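Local atomic coordinates of glucose-binding protein (Thermus thermophilus HB27, PDB entry 2B3B), a protein that binds glucose in a cleft and is probably the sugar-capturing component of a binding-protein-dependent transport system. Residues N117-N122 with P310-I315; F6-G11 with L276-G281; L222-A227 with D243-Y248. All coordinates share one frame; numbering follows the deposited sequence.

Contact 1: N117-N122 with P310-I315. With GLC (alpha-D-glucopyranose), chain G.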
loop_
_atom_site.group_PDB
_atom_site.type_symbol
_atom_site.label_atom_id
_atom_site.label_comp_id
_atom_site.label_asym_id
_atom_site.label_seq_id
_atom_site.Cartn_x
_atom_site.Cartn_y
_atom_site.Cartn_z
ATOM N N ASN A 117 7.159 1.626 -8.415
ATOM C CA ASN A 117 7.651 1.659 -7.069
ATOM C C ASN A 117 7.390 0.359 -6.338
ATOM O O ASN A 117 6.751 -0.552 -6.871
ATOM C CB ASN A 117 7.013 2.839 -6.303
ATOM C CG ASN A 117 5.528 2.629 -5.959
ATOM O OD1 ASN A 117 4.973 1.555 -6.151
ATOM N ND2 ASN A 117 4.887 3.678 -5.438
ATOM N N ILE A 118 7.927 0.294 -5.132
ATOM C CA ILE A 118 7.560 -0.705 -4.125
ATOM C C ILE A 118 7.262 0.083 -2.830
ATOM O O ILE A 118 8.107 0.861 -2.372
ATOM C CB ILE A 118 8.703 -1.691 -3.821
ATOM C CG1 ILE A 118 9.169 -2.434 -5.101
ATOM C CG2 ILE A 118 8.297 -2.669 -2.710
ATOM C CD1 ILE A 118 8.174 -3.482 -5.582
ATOM N N HIS A 119 6.064 -0.104 -2.260
ATOM C CA HIS A 119 5.764 0.348 -0.893
ATOM C C HIS A 119 5.742 -0.851 0.037
ATOM O O HIS A 119 5.472 -1.972 -0.368
ATOM C CB HIS A 119 4.408 1.066 -0.779
ATOM C CG HIS A 119 4.441 2.534 -1.075
ATOM N ND1 HIS A 119 5.123 3.440 -0.295
ATOM C CD2 HIS A 119 3.822 3.259 -2.040
ATOM C CE1 HIS A 119 4.950 4.653 -0.788
ATOM N NE2 HIS A 119 4.163 4.570 -1.843
ATOM N N ARG A 120 5.995 -0.590 1.307
ATOM C CA ARG A 120 5.894 -1.587 2.363
ATOM C C ARG A 120 4.720 -1.202 3.246
ATOM O O ARG A 120 4.570 -0.026 3.584
ATOM C CB ARG A 120 7.154 -1.571 3.195
ATOM C CG ARG A 120 7.219 -2.643 4.255
ATOM C CD ARG A 120 8.542 -2.615 4.923
ATOM N NE ARG A 120 8.714 -3.729 5.846
ATOM C CZ ARG A 120 9.839 -3.999 6.502
ATOM N NH1 ARG A 120 10.904 -3.243 6.346
ATOM N NH2 ARG A 120 9.909 -5.048 7.307
ATOM N N SER A 121 3.914 -2.200 3.608
ATOM C CA SER A 121 2.721 -2.021 4.398
ATOM C C SER A 121 3.052 -2.053 5.895
ATOM O O SER A 121 2.547 -1.220 6.654
ATOM C CB SER A 121 1.694 -3.118 4.066
ATOM O OG SER A 121 0.579 -3.078 4.947
ATOM N N ASN A 122 3.896 -3.004 6.300
ATOM C CA ASN A 122 4.090 -3.313 7.726
ATOM C C ASN A 122 5.195 -2.507 8.411
ATOM O O ASN A 122 6.232 -3.052 8.868
ATOM C CB ASN A 122 4.265 -4.831 7.936
ATOM C CG ASN A 122 5.516 -5.416 7.220
ATOM O OD1 ASN A 122 5.787 -5.135 6.051
ATOM N ND2 ASN A 122 6.261 -6.229 7.931
ATOM N N PRO A 310 12.049 9.013 -4.117
ATOM C CA PRO A 310 12.575 9.699 -2.920
ATOM C C PRO A 310 11.579 10.682 -2.275
ATOM O O PRO A 310 11.581 10.821 -1.058
ATOM C CB PRO A 310 13.834 10.443 -3.453
ATOM C CG PRO A 310 14.253 9.613 -4.645
ATOM C CD PRO A 310 12.941 9.177 -5.281
ATOM N N LEU A 311 10.745 11.331 -3.081
ATOM C CA LEU A 311 9.690 12.236 -2.608
ATOM C C LEU A 311 8.517 11.468 -1.969
ATOM O O LEU A 311 7.891 11.907 -0.999
ATOM C CB LEU A 311 9.134 13.049 -3.797
ATOM C CG LEU A 311 10.084 14.073 -4.434
ATOM C CD1 LEU A 311 9.629 14.543 -5.814
ATOM C CD2 LEU A 311 10.262 15.261 -3.471
ATOM N N LYS A 312 8.211 10.325 -2.563
ATOM C CA LYS A 312 7.065 9.485 -2.183
ATOM C C LYS A 312 7.210 8.686 -0.869
ATOM O O LYS A 312 6.205 8.444 -0.198
ATOM C CB LYS A 312 6.793 8.531 -3.344
ATOM C CG LYS A 312 5.534 7.671 -3.256
ATOM C CD LYS A 312 4.323 8.458 -3.551
ATOM C CE LYS A 312 3.155 7.539 -3.908
ATOM N NZ LYS A 312 2.644 6.892 -2.662
ATOM N N GLY A 313 8.417 8.243 -0.539
ATOM C CA GLY A 313 8.661 7.323 0.571
ATOM C C GLY A 313 8.688 5.839 0.196
ATOM O O GLY A 313 9.111 4.987 0.976
ATOM N N SER A 314 8.217 5.520 -0.992
ATOM C CA SER A 314 8.389 4.184 -1.572
ATOM C C SER A 314 9.822 4.066 -2.066
ATOM O O SER A 314 10.523 5.074 -2.154
ATOM C CB SER A 314 7.468 4.007 -2.767
ATOM O OG SER A 314 7.441 5.161 -3.582
ATOM N N ILE A 315 10.226 2.856 -2.444
ATOM C CA ILE A 315 11.506 2.656 -3.146
ATOM C C ILE A 315 11.194 2.344 -4.618
ATOM O O ILE A 315 10.048 2.081 -4.982
ATOM C CB ILE A 315 12.367 1.561 -2.460
ATOM C CG1 ILE A 315 11.686 0.189 -2.572
ATOM C CG2 ILE A 315 12.621 1.956 -1.033
ATOM C CD1 ILE A 315 12.361 -0.937 -1.855
HETATM C C1 GLC G . -2.224 3.127 -1.901
HETATM C C2 GLC G . -0.995 3.334 -2.853
HETATM C C3 GLC G . 0.011 4.416 -2.434
HETATM C C4 GLC G . -0.673 5.530 -1.637
HETATM C C5 GLC G . -1.421 4.948 -0.423
HETATM C C6 GLC G . -2.188 5.971 0.431
HETATM O O1 GLC G . -2.515 1.825 -1.553
HETATM O O2 GLC G . -0.385 2.122 -3.327
HETATM O O3 GLC G . 0.564 4.982 -3.613
HETATM O O4 GLC G . 0.291 6.467 -1.185
HETATM O O5 GLC G . -2.381 3.962 -0.765
HETATM O O6 GLC G . -3.163 6.623 -0.328
#
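The imidazole of H119 has S314 CB over the centre of one face, a CH-pi contact with CB 3.4 Å from the ring centroid, while K312 reaches its edge. K312 NZ donates to H119 NE2 over 2.9 Å, tilted 20° from the ring plane. The lysine crosses the histidine at about a right angle: its CG leaves anti to the backbone N (chi1 -173°), and bends at chi2 and chi4 turn the ammonium back toward the ring. From there K312 NZ also donates to glucose O4 (2.8 Å) and O3 (3.0 Å). Next to this polar corner the backbones of I118 and I315 form a single antiparallel, hydrogen-bonded bridge, with I118 N to I315 O at 2.8 Å and I315 N to I118 O at 2.9 Å. Beside it I118 CB packs on I315 CG1. G313, the first residue after helix 302-312, has positive phi and turns the chain toward the bridge. H119 ND1 bonds to D243. As NE2 accepts from the lysine, ND1 probably carries the proton, and D243 would then favour this tautomer. Three acceptors thus fix the ammonium of K312, one of them a histidine, consistent with H119 holding it in place for the sugar.

Contact 2: F6-G11 with L276-G281. With GLC (alpha-D-glucopyranose), chain G.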
loop_
_atom_site.group_PDB
_atom_site.type_symbol
_atom_site.label_atom_id
_atom_site.label_comp_id
_atom_site.label_asym_id
_atom_site.label_seq_id
_atom_site.Cartn_x
_atom_site.Cartn_y
_atom_site.Cartn_z
ATOM N N PHE A 6 -4.715 9.007 -14.468
ATOM C CA PHE A 6 -5.687 8.796 -13.410
ATOM C C PHE A 6 -4.970 8.159 -12.211
ATOM O O PHE A 6 -4.196 7.217 -12.358
ATOM C CB PHE A 6 -6.793 7.919 -13.987
ATOM C CG PHE A 6 -8.007 7.743 -13.089
ATOM C CD1 PHE A 6 -9.175 8.460 -13.334
ATOM C CD2 PHE A 6 -7.996 6.808 -12.069
ATOM C CE1 PHE A 6 -10.300 8.297 -12.540
ATOM C CE2 PHE A 6 -9.136 6.609 -11.289
ATOM C CZ PHE A 6 -10.277 7.375 -11.518
ATOM N N SER A 7 -5.195 8.704 -11.021
ATOM C CA SER A 7 -4.553 8.214 -9.816
ATOM C C SER A 7 -5.291 8.746 -8.580
ATOM O O SER A 7 -6.244 9.520 -8.691
ATOM C CB SER A 7 -3.089 8.672 -9.761
ATOM O OG SER A 7 -2.952 10.016 -9.337
ATOM N N TRP A 8 -4.835 8.334 -7.409
ATOM C CA TRP A 8 -5.343 8.935 -6.189
ATOM C C TRP A 8 -4.283 9.754 -5.482
ATOM O O TRP A 8 -4.360 10.010 -4.282
ATOM C CB TRP A 8 -5.997 7.887 -5.294
ATOM C CG TRP A 8 -5.212 6.741 -4.771
ATOM C CD1 TRP A 8 -4.579 6.672 -3.571
ATOM C CD2 TRP A 8 -5.122 5.436 -5.349
ATOM N NE1 TRP A 8 -4.055 5.410 -3.372
ATOM C CE2 TRP A 8 -4.389 4.624 -4.446
ATOM C CE3 TRP A 8 -5.611 4.865 -6.530
ATOM C CZ2 TRP A 8 -4.100 3.274 -4.707
ATOM C CZ3 TRP A 8 -5.318 3.509 -6.794
ATOM C CH2 TRP A 8 -4.564 2.746 -5.893
ATOM N N TRP A 9 -3.304 10.231 -6.242
ATOM C CA TRP A 9 -2.209 10.958 -5.625
ATOM C C TRP A 9 -2.534 12.444 -5.501
ATOM O O TRP A 9 -1.867 13.296 -6.085
ATOM C CB TRP A 9 -0.922 10.708 -6.399
ATOM C CG TRP A 9 -0.418 9.339 -6.184
ATOM C CD1 TRP A 9 -0.503 8.582 -5.028
ATOM C CD2 TRP A 9 0.270 8.527 -7.140
ATOM N NE1 TRP A 9 0.060 7.354 -5.234
ATOM C CE2 TRP A 9 0.570 7.297 -6.506
ATOM C CE3 TRP A 9 0.646 8.714 -8.483
ATOM C CZ2 TRP A 9 1.241 6.264 -7.159
ATOM C CZ3 TRP A 9 1.311 7.683 -9.140
ATOM C CH2 TRP A 9 1.605 6.472 -8.477
ATOM N N ALA A 10 -3.575 12.746 -4.722
ATOM C CA ALA A 10 -4.086 14.103 -4.600
ATOM C C ALA A 10 -3.431 14.766 -3.421
ATOM O O ALA A 10 -2.872 14.096 -2.555
ATOM C CB ALA A 10 -5.576 14.075 -4.434
ATOM N N GLY A 11 -3.483 16.095 -3.398
ATOM C CA GLY A 11 -3.017 16.885 -2.267
ATOM C C GLY A 11 -1.569 16.612 -1.933
ATOM O O GLY A 11 -0.689 16.665 -2.822
ATOM N N LEU A 276 3.629 -3.920 -1.674
ATOM C CA LEU A 276 2.667 -3.576 -2.706
ATOM C C LEU A 276 3.391 -2.740 -3.752
ATOM O O LEU A 276 4.469 -2.249 -3.509
ATOM C CB LEU A 276 1.474 -2.784 -2.134
ATOM C CG LEU A 276 1.898 -1.500 -1.397
ATOM C CD1 LEU A 276 1.222 -0.309 -2.003
ATOM C CD2 LEU A 276 1.711 -1.564 0.141
ATOM N N SER A 277 2.772 -2.549 -4.899
ATOM C CA SER A 277 3.396 -1.817 -5.990
ATOM C C SER A 277 2.354 -1.026 -6.775
ATOM O O SER A 277 1.334 -1.575 -7.258
ATOM C CB SER A 277 4.162 -2.792 -6.898
ATOM O OG SER A 277 4.853 -2.114 -7.921
ATOM N N ASP A 278 2.607 0.272 -6.885
ATOM C CA ASP A 278 1.860 1.128 -7.793
ATOM C C ASP A 278 2.390 0.949 -9.221
ATOM O O ASP A 278 3.600 0.981 -9.449
ATOM C CB ASP A 278 1.993 2.579 -7.373
ATOM C CG ASP A 278 1.371 2.859 -6.003
ATOM O OD1 ASP A 278 0.193 2.480 -5.796
ATOM O OD2 ASP A 278 2.066 3.470 -5.156
ATOM N N SER A 279 1.477 0.779 -10.169
ATOM C CA SER A 279 1.829 0.493 -11.543
ATOM C C SER A 279 0.842 1.193 -12.460
ATOM O O SER A 279 -0.232 1.654 -12.026
ATOM C CB SER A 279 1.880 -1.032 -11.757
ATOM O OG SER A 279 0.596 -1.602 -11.879
ATOM N N PHE A 280 1.229 1.309 -13.725
ATOM C CA PHE A 280 0.407 1.905 -14.756
ATOM C C PHE A 280 0.330 0.973 -15.964
ATOM O O PHE A 280 1.335 0.419 -16.387
ATOM C CB PHE A 280 1.006 3.241 -15.193
ATOM C CG PHE A 280 0.768 4.351 -14.211
ATOM C CD1 PHE A 280 -0.417 5.057 -14.241
ATOM C CD2 PHE A 280 1.715 4.656 -13.263
ATOM C CE1 PHE A 280 -0.667 6.078 -13.316
ATOM C CE2 PHE A 280 1.499 5.686 -12.329
ATOM C CZ PHE A 280 0.278 6.389 -12.355
ATOM N N GLY A 281 -0.868 0.845 -16.518
ATOM C CA GLY A 281 -1.094 0.081 -17.726
ATOM C C GLY A 281 -1.583 0.912 -18.900
ATOM O O GLY A 281 -1.589 2.143 -18.858
HETATM C C1 GLC G . -2.224 3.127 -1.901
HETATM C C2 GLC G . -0.995 3.334 -2.853
HETATM C C3 GLC G . 0.011 4.416 -2.434
HETATM C C4 GLC G . -0.673 5.530 -1.637
HETATM C C5 GLC G . -1.421 4.948 -0.423
HETATM C C6 GLC G . -2.188 5.971 0.431
HETATM O O1 GLC G . -2.515 1.825 -1.553
HETATM O O2 GLC G . -0.385 2.122 -3.327
HETATM O O3 GLC G . 0.564 4.982 -3.613
HETATM O O4 GLC G . 0.291 6.467 -1.185
HETATM O O5 GLC G . -2.381 3.962 -0.765
HETATM O O6 GLC G . -3.163 6.623 -0.328
#
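W9 overlaps D278 along the outer edge of its indole: D278 OD2 lies in the ring plane, 3.5 Å from W9 CZ2, and the carboxylate stands almost upright against it, the two planes 85° apart. The side chains run antiparallel and both end at one hydroxyl of the bound glucose. Its O3 receives W9 NE1 over 2.9 Å, at an N-H...O angle of 163°, and donates to D278 OD2 over 2.6 Å. The other carboxylate oxygen, D278 OD1, takes the proton of O2, also at 2.6 Å, a bidentate grip on neighbouring hydroxyls. Q64 NE2 also donates to D278 OD1, and N117 bonds to the backbone N of D278. Farther from the sugar, W9 CZ3 meets F280 CZ at 3.6 Å, rim to rim, with the ring planes 65° apart. W8 turns its indole edge to the sugar as well, NE1 making a weak bond to O5. The backbone presenting both tryptophans turns at the end of strand 2-7, where S7 OG accepts from W9 N in an ST turn. A carboxylate bonded to two adjacent hydroxyls, flanked by aromatic side chains, is common in the sugar sites of periplasmic binding proteins; here both tryptophans present an edge.

Contact 3: L222-A227 with D243-Y248; sequences LSWQQA and DWAAGY. With GLC (alpha-D-glucopyranose), chain G.
The first turns of helices 224-233 and 244-252 meet with their backbones closest at Q225 and A245, whose CA atoms lie 7.4 Å apart. W224 is the wedge between them. W244 points the edge of its five-membered ring at the six-membered ring of W224, an edge-to-face pair with centroids 4.4 Å apart and planes at 77°; W244 CD1 comes to 3.5 Å from W224 CZ2. The amide carbon of Q225 covers the opposite face of W224. Farther along the indole, W224 CH2 touches Y248 CB at 3.7 Å, and W224 CZ3 rests near A245. The W224 side chain rises between its own backbone N and carbonyl carbon (chi1 71°), directing the ring at the second helix while NE1 bonds to E13, a residue of the sugar site. W224, W244 and Y248 form an aromatic cluster, of which W244 and W224 face the sugar: glucose C5 sits over the centre of the W244 ring, 3.5 Å above its plane, the aromatic platform on which sugar-binding proteins commonly seat a pyranose. W244 NE1 is buried with no polar partner in the model; the indole meets the sugar with its face. On the outer flank Q225 CG lies over the Y248 ring, 4.2 Å from the centroid, in a CH-pi contact, and Q225 NE2 bonds to D12. Y248 OH turns back to D229 on the first helix. The start of that helix is fastened by a capping box, in which Q226 N donates to S223 OG over 3.1 Å and S223 N donates to Q226 OE1.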
loop_
_atom_site.group_PDB
_atom_site.type_symbol
_atom_site.label_atom_id
_atom_site.label_comp_id
_atom_site.label_asym_id
_atom_site.label_seq_id
_atom_site.Cartn_x
_atom_site.Cartn_y
_atom_site.Cartn_z
ATOM N N LEU A 222 -10.894 10.161 10.430
ATOM C CA LEU A 222 -9.547 10.682 10.131
ATOM C C LEU A 222 -8.868 10.050 8.908
ATOM O O LEU A 222 -8.899 8.825 8.718
ATOM C CB LEU A 222 -8.606 10.451 11.308
ATOM C CG LEU A 222 -9.019 10.914 12.719
ATOM C CD1 LEU A 222 -7.839 10.744 13.668
ATOM C CD2 LEU A 222 -9.558 12.339 12.809
ATOM N N SER A 223 -8.209 10.900 8.117
ATOM C CA SER A 223 -7.328 10.435 7.062
ATOM C C SER A 223 -6.066 9.780 7.600
ATOM O O SER A 223 -5.702 9.936 8.767
ATOM C CB SER A 223 -6.908 11.597 6.146
ATOM O OG SER A 223 -6.100 12.519 6.861
ATOM N N TRP A 224 -5.353 9.069 6.719
ATOM C CA TRP A 224 -4.128 8.436 7.141
ATOM C C TRP A 224 -3.132 9.495 7.554
ATOM O O TRP A 224 -2.420 9.276 8.511
ATOM C CB TRP A 224 -3.545 7.443 6.112
ATOM C CG TRP A 224 -2.965 8.060 4.891
ATOM C CD1 TRP A 224 -3.569 8.217 3.688
ATOM C CD2 TRP A 224 -1.648 8.595 4.750
ATOM N NE1 TRP A 224 -2.720 8.815 2.802
ATOM C CE2 TRP A 224 -1.531 9.063 3.426
ATOM C CE3 TRP A 224 -0.561 8.726 5.614
ATOM C CZ2 TRP A 224 -0.365 9.672 2.941
ATOM C CZ3 TRP A 224 0.603 9.333 5.139
ATOM C CH2 TRP A 224 0.682 9.805 3.806
ATOM N N GLN A 225 -3.098 10.630 6.849
ATOM C CA GLN A 225 -2.192 11.737 7.216
ATOM C C GLN A 225 -2.525 12.277 8.593
ATOM O O GLN A 225 -1.632 12.582 9.385
ATOM C CB GLN A 225 -2.241 12.878 6.202
ATOM C CG GLN A 225 -1.810 12.499 4.763
ATOM C CD GLN A 225 -2.962 12.103 3.879
ATOM O OE1 GLN A 225 -3.963 11.526 4.347
ATOM N NE2 GLN A 225 -2.864 12.445 2.589
ATOM N N GLN A 226 -3.807 12.409 8.899
ATOM C CA GLN A 226 -4.204 12.865 10.252
ATOM C C GLN A 226 -3.786 11.905 11.363
ATOM O O GLN A 226 -3.415 12.349 12.459
ATOM C CB GLN A 226 -5.691 13.143 10.319
ATOM C CG GLN A 226 -6.025 14.408 9.647
ATOM C CD GLN A 226 -7.482 14.705 9.663
ATOM O OE1 GLN A 226 -8.303 13.853 9.330
ATOM N NE2 GLN A 226 -7.826 15.948 10.031
ATOM N N ALA A 227 -3.831 10.600 11.086
ATOM C CA ALA A 227 -3.365 9.622 12.035
ATOM C C ALA A 227 -1.825 9.723 12.232
ATOM O O ALA A 227 -1.324 9.639 13.376
ATOM C CB ALA A 227 -3.799 8.189 11.622
ATOM N N ASP A 243 4.725 3.143 3.871
ATOM C CA ASP A 243 5.821 4.104 3.889
ATOM C C ASP A 243 5.637 5.325 3.024
ATOM O O ASP A 243 6.530 6.186 2.933
ATOM C CB ASP A 243 7.200 3.441 3.697
ATOM C CG ASP A 243 7.277 2.445 2.524
ATOM O OD1 ASP A 243 6.365 2.323 1.683
ATOM O OD2 ASP A 243 8.326 1.795 2.453
ATOM N N TRP A 244 4.451 5.476 2.474
ATOM C CA TRP A 244 4.018 6.801 2.048
ATOM C C TRP A 244 4.018 7.799 3.239
ATOM O O TRP A 244 4.118 9.024 3.040
ATOM C CB TRP A 244 2.644 6.753 1.372
ATOM C CG TRP A 244 1.595 5.947 2.084
ATOM C CD1 TRP A 244 0.711 6.390 3.016
ATOM C CD2 TRP A 244 1.313 4.559 1.882
ATOM N NE1 TRP A 244 -0.111 5.364 3.423
ATOM C CE2 TRP A 244 0.247 4.222 2.746
ATOM C CE3 TRP A 244 1.861 3.564 1.040
ATOM C CZ2 TRP A 244 -0.295 2.932 2.794
ATOM C CZ3 TRP A 244 1.335 2.292 1.091
ATOM C CH2 TRP A 244 0.261 1.982 1.967
ATOM N N ALA A 245 3.907 7.274 4.458
ATOM C CA ALA A 245 4.016 8.091 5.669
ATOM C C ALA A 245 5.389 8.733 5.756
ATOM O O ALA A 245 5.488 9.894 6.078
ATOM C CB ALA A 245 3.739 7.242 6.923
ATOM N N ALA A 246 6.447 7.984 5.441
ATOM C CA ALA A 246 7.790 8.558 5.408
ATOM C C ALA A 246 7.870 9.699 4.377
ATOM O O ALA A 246 8.400 10.773 4.671
ATOM C CB ALA A 246 8.829 7.487 5.118
ATOM N N GLY A 247 7.321 9.484 3.183
ATOM C CA GLY A 247 7.241 10.561 2.209
ATOM C C GLY A 247 6.528 11.789 2.742
ATOM O O GLY A 247 6.969 12.927 2.521
ATOM N N TYR A 248 5.407 11.570 3.430
ATOM C CA TYR A 248 4.643 12.690 4.024
ATOM C C TYR A 248 5.487 13.452 5.035
ATOM O O TYR A 248 5.603 14.645 4.943
ATOM C CB TYR A 248 3.359 12.169 4.676
ATOM C CG TYR A 248 2.555 13.187 5.455
ATOM C CD1 TYR A 248 1.990 14.289 4.839
ATOM C CD2 TYR A 248 2.332 13.018 6.812
ATOM C CE1 TYR A 248 1.225 15.222 5.578
ATOM C CE2 TYR A 248 1.575 13.935 7.543
ATOM C CZ TYR A 248 1.028 15.030 6.926
ATOM O OH TYR A 248 0.270 15.957 7.680
HETATM C C1 GLC G . -2.224 3.127 -1.901
HETATM C C2 GLC G . -0.995 3.334 -2.853
HETATM C C3 GLC G . 0.011 4.416 -2.434
HETATM C C4 GLC G . -0.673 5.530 -1.637
HETATM C C5 GLC G . -1.421 4.948 -0.423
HETATM C C6 GLC G . -2.188 5.971 0.431
HETATM O O1 GLC G . -2.515 1.825 -1.553
HETATM O O2 GLC G . -0.385 2.122 -3.327
HETATM O O3 GLC G . 0.564 4.982 -3.613
HETATM O O4 GLC G . 0.291 6.467 -1.185
HETATM O O5 GLC G . -2.381 3.962 -0.765
HETATM O O6 GLC G . -3.163 6.623 -0.328
#

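From the N terminus, strand 2-7 delivers residues 6-11, whose partner in contact 2 arrives only with strand 272-280. Before that loop closes, the chain passes through 117-122, which waits for 310-315 beyond it; contacts 1 and 2 therefore cross. Contact 3 joins 222-227 to the nearby 243-248 and lies wholly within both larger loops. Strands 119-120 and 272-280 are neighbours in one sheet, and N117 bonds contact 1 to S277 and D278 of contact 2. D243 connects contact 3 to H119 and R120, whereas contacts 2 and 3 touch lightly through L276 and W244. Sheet strands, the end of helix 302-312 and the paired helices all converge on the same glucose.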